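Local coordinates for aromatic amino acid aminotransferase I (Candida albicans WO-1, PDB 6HNU), which probably transfers amino groups between aromatic L-amino acids and 2-oxoglutarate, using pyridoxal 5'-phosphate as its cofactor, at residues 5-9 against 128-133. Sequence-based numbering, arbitrary orientation.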
ATOM      1  N   THR B   5     -23.135 -27.774   6.906  1.00 74.19           N
ATOM      2  CA  THR B   5     -22.707 -26.943   5.739  1.00 72.80           C
ATOM      3  C   THR B   5     -23.798 -25.902   5.432  1.00 63.55           C
ATOM      4  O   THR B   5     -25.001 -26.270   5.365  1.00 61.72           O
ATOM      5  CB  THR B   5     -22.347 -27.803   4.513  1.00 77.30           C
ATOM      6  OG1 THR B   5     -23.532 -28.051   3.754  1.00 82.09           O
ATOM      7  CG2 THR B   5     -21.679 -29.117   4.867  1.00 74.20           C
ATOM      8  N   LYS B   6     -23.366 -24.651   5.241  1.00 51.83           N
ATOM      9  CA  LYS B   6     -24.201 -23.426   5.085  1.00 41.68           C
ATOM     10  C   LYS B   6     -24.556 -23.252   3.608  1.00 35.76           C
ATOM     11  O   LYS B   6     -23.931 -23.871   2.748  1.00 34.47           O
ATOM     12  CB  LYS B   6     -23.378 -22.265   5.659  1.00 39.76           C
ATOM     13  CG  LYS B   6     -22.961 -22.427   7.115  1.00 38.55           C
ATOM     14  CD  LYS B   6     -21.885 -21.453   7.569  1.00 38.73           C
ATOM     15  CE  LYS B   6     -20.472 -21.964   7.341  1.00 42.56           C
ATOM     16  NZ  LYS B   6     -19.469 -20.862   7.283  1.00 39.22           N
ATOM     17  N   PRO B   7     -25.532 -22.396   3.231  1.00 33.97           N
ATOM     18  CA  PRO B   7     -25.814 -22.144   1.821  1.00 35.31           C
ATOM     19  C   PRO B   7     -24.668 -21.374   1.159  1.00 35.22           C
ATOM     20  O   PRO B   7     -23.833 -20.808   1.876  1.00 31.32           O
ATOM     21  CB  PRO B   7     -27.056 -21.252   1.826  1.00 37.01           C
ATOM     22  CG  PRO B   7     -26.979 -20.559   3.169  1.00 38.41           C
ATOM     23  CD  PRO B   7     -26.411 -21.609   4.109  1.00 37.36           C
ATOM     24  N   GLN B   8     -24.663 -21.352  -0.171  1.00 30.48           N
ATOM     25  CA  GLN B   8     -23.776 -20.472  -0.969  1.00 30.57           C
ATOM     26  C   GLN B   8     -24.333 -19.042  -0.915  1.00 29.78           C
ATOM     27  O   GLN B   8     -25.586 -18.883  -0.854  1.00 24.53           O
ATOM     28  CB  GLN B   8     -23.685 -20.927  -2.425  1.00 31.31           C
ATOM     29  CG  GLN B   8     -23.067 -22.310  -2.604  1.00 29.85           C
ATOM     30  CD  GLN B   8     -21.597 -22.318  -2.288  1.00 30.31           C
ATOM     31  OE1 GLN B   8     -21.156 -22.931  -1.317  1.00 34.59           O
ATOM     32  NE2 GLN B   8     -20.820 -21.654  -3.125  1.00 29.47           N
ATOM     33  N   ALA B   9     -23.432 -18.059  -0.984  1.00 27.14           N
ATOM     34  CA  ALA B   9     -23.748 -16.619  -1.151  1.00 28.78           C
ATOM     35  C   ALA B   9     -24.460 -16.416  -2.491  1.00 29.24           C
ATOM     36  O   ALA B   9     -24.267 -17.228  -3.411  1.00 25.41           O
ATOM     37  CB  ALA B   9     -22.489 -15.786  -1.090  1.00 28.66           C
ATOM     38  N   VAL B 128     -19.514 -16.540  10.151  1.00 20.78           N
ATOM     39  CA  VAL B 128     -19.987 -16.083   8.811  1.00 21.29           C
ATOM     40  C   VAL B 128     -20.970 -17.123   8.277  1.00 22.56           C
ATOM     41  O   VAL B 128     -20.654 -18.319   8.270  1.00 22.98           O
ATOM     42  CB  VAL B 128     -18.819 -15.847   7.829  1.00 23.78           C
ATOM     43  CG1 VAL B 128     -19.299 -15.279   6.497  1.00 24.91           C
ATOM     44  CG2 VAL B 128     -17.755 -14.943   8.444  1.00 25.84           C
ATOM     45  N   PRO B 129     -22.214 -16.732   7.925  1.00 22.79           N
ATOM     46  CA  PRO B 129     -23.306 -17.701   7.790  1.00 24.15           C
ATOM     47  C   PRO B 129     -23.573 -18.245   6.388  1.00 23.53           C
ATOM     48  O   PRO B 129     -24.570 -18.851   6.197  1.00 24.40           O
ATOM     49  CB  PRO B 129     -24.494 -16.853   8.233  1.00 23.86           C
ATOM     50  CG  PRO B 129     -24.193 -15.510   7.602  1.00 23.47           C
ATOM     51  CD  PRO B 129     -22.715 -15.346   7.882  1.00 24.06           C
ATOM     52  N   TYR B 130     -22.653 -18.043   5.456  1.00 23.52           N
ATOM     53  CA  TYR B 130     -22.626 -18.721   4.131  1.00 21.33           C
ATOM     54  C   TYR B 130     -21.286 -19.439   3.993  1.00 22.24           C
ATOM     55  O   TYR B 130     -20.345 -19.214   4.799  1.00 19.51           O
ATOM     56  CB  TYR B 130     -22.898 -17.739   2.993  1.00 22.22           C
ATOM     57  CG  TYR B 130     -21.889 -16.623   2.878  1.00 18.29           C
ATOM     58  CD1 TYR B 130     -21.967 -15.494   3.679  1.00 19.38           C
ATOM     59  CD2 TYR B 130     -20.848 -16.721   1.983  1.00 17.81           C
ATOM     60  CE1 TYR B 130     -21.017 -14.495   3.585  1.00 18.29           C
ATOM     61  CE2 TYR B 130     -19.901 -15.722   1.852  1.00 17.73           C
ATOM     62  CZ  TYR B 130     -19.994 -14.604   2.663  1.00 18.67           C
ATOM     63  OH  TYR B 130     -19.084 -13.606   2.544  1.00 19.15           O
ATOM     64  N   GLU B 131     -21.195 -20.309   2.997  1.00 22.01           N
ATOM     65  CA  GLU B 131     -20.128 -21.322   2.911  1.00 23.09           C
ATOM     66  C   GLU B 131     -18.880 -20.686   2.279  1.00 21.12           C
ATOM     67  O   GLU B 131     -17.776 -20.925   2.816  1.00 20.18           O
ATOM     68  CB  GLU B 131     -20.685 -22.509   2.111  1.00 27.21           C
ATOM     69  CG  GLU B 131     -19.712 -23.655   1.933  1.00 30.52           C
ATOM     70  CD  GLU B 131     -19.288 -24.301   3.238  1.00 33.61           C
ATOM     71  OE1 GLU B 131     -20.092 -24.280   4.217  1.00 37.52           O
ATOM     72  OE2 GLU B 131     -18.145 -24.805   3.281  1.00 44.44           O
ATOM     73  N   ASN B 132     -19.049 -19.923   1.192  1.00 20.45           N
ATOM     74  CA  ASN B 132     -17.957 -19.523   0.256  1.00 21.60           C
ATOM     75  C   ASN B 132     -17.453 -18.118   0.637  1.00 20.23           C
ATOM     76  O   ASN B 132     -17.431 -17.213  -0.212  1.00 18.66           O
ATOM     77  CB  ASN B 132     -18.393 -19.594  -1.215  1.00 22.98           C
ATOM     78  CG  ASN B 132     -19.706 -18.911  -1.541  1.00 24.65           C
ATOM     79  OD1 ASN B 132     -20.654 -18.906  -0.742  1.00 24.58           O
ATOM     80  ND2 ASN B 132     -19.780 -18.369  -2.747  1.00 25.84           N
ATOM     81  N   TRP B 133     -17.018 -17.972   1.878  1.00 19.71           N
ATOM     82  CA  TRP B 133     -16.453 -16.711   2.422  1.00 19.80           C
ATOM     83  C   TRP B 133     -14.947 -16.887   2.546  1.00 21.23           C
ATOM     84  O   TRP B 133     -14.420 -18.062   2.589  1.00 20.28           O
ATOM     85  CB  TRP B 133     -17.087 -16.311   3.756  1.00 20.43           C
ATOM     86  CG  TRP B 133     -16.681 -17.160   4.920  1.00 20.72           C
ATOM     87  CD1 TRP B 133     -17.221 -18.373   5.236  1.00 21.29           C
ATOM     88  CD2 TRP B 133     -15.655 -16.909   5.903  1.00 20.76           C
ATOM     89  NE1 TRP B 133     -16.628 -18.875   6.360  1.00 22.92           N
ATOM     90  CE2 TRP B 133     -15.638 -18.026   6.775  1.00 21.15           C
ATOM     91  CE3 TRP B 133     -14.755 -15.861   6.151  1.00 20.66           C
ATOM     92  CZ2 TRP B 133     -14.783 -18.107   7.882  1.00 20.33           C
ATOM     93  CZ3 TRP B 133     -13.896 -15.950   7.227  1.00 21.64           C
ATOM     94  CH2 TRP B 133     -13.926 -17.049   8.091  1.00 22.42           C
TER
HETATM   95  O   HOH W   1     -16.710 -21.280   8.327  1.00 24.81           O
HETATM   96  O   HOH W   2     -17.367 -21.864   5.252  1.00 29.77           O
HETATM   97  O   HOH W   3     -21.780 -16.970  -4.535  1.00 29.56           O
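The N-terminal arm of the enzyme, here Lys6 to Ala9, lies in extended form against the loop that joins helix 112-126 to strand 133-138, an outermost strand of the large mixed sheet within this chain. The side chain of Lys6 passes over the backbone of Pro129, then bends at chi3 (-89°), which brings Lys6 NZ within 3.0 Å of Val128 O. Lys6 NZ also lies 3.1 Å from Tyr130 O, approached from above the carbonyl plane. Two waters accept from this ammonium; one also accepts the N-H of Trp133 NE1 at the indole edge, the other donates to Glu131 O. A long, flexible cation suits a loop that presents two carbonyl oxygens to it directly and a third through water, and the nearby carboxylate of Glu131 probably adds electrostatic support. Glu131 OE1 also takes a weak bond from Lys6 N. Next along the arm, Pro7, whose ring suits an extended backbone, accepts Glu131 N at its O, 2.9 Å away. Asn132 then acts as a backbone mimic: with CG between its own N and carbonyl carbon (chi1 49°), Asn132 OD1 accepts the N-H of Ala9 N on an in-plane lone pair, 2.9 Å away and nearly straight at 176°. Its ND2 shares a water with Ala9 O, while the Gln8 amide lies obliquely across that of Asn132. The small Ala9 lets CB settle 3.6 Å from Tyr130 CD2, and both side chains touch Gln314 of strand 309-314. Asn132 centres an inverse gamma turn; the whole is an extended terminal arm tied to a helix-to-strand connection.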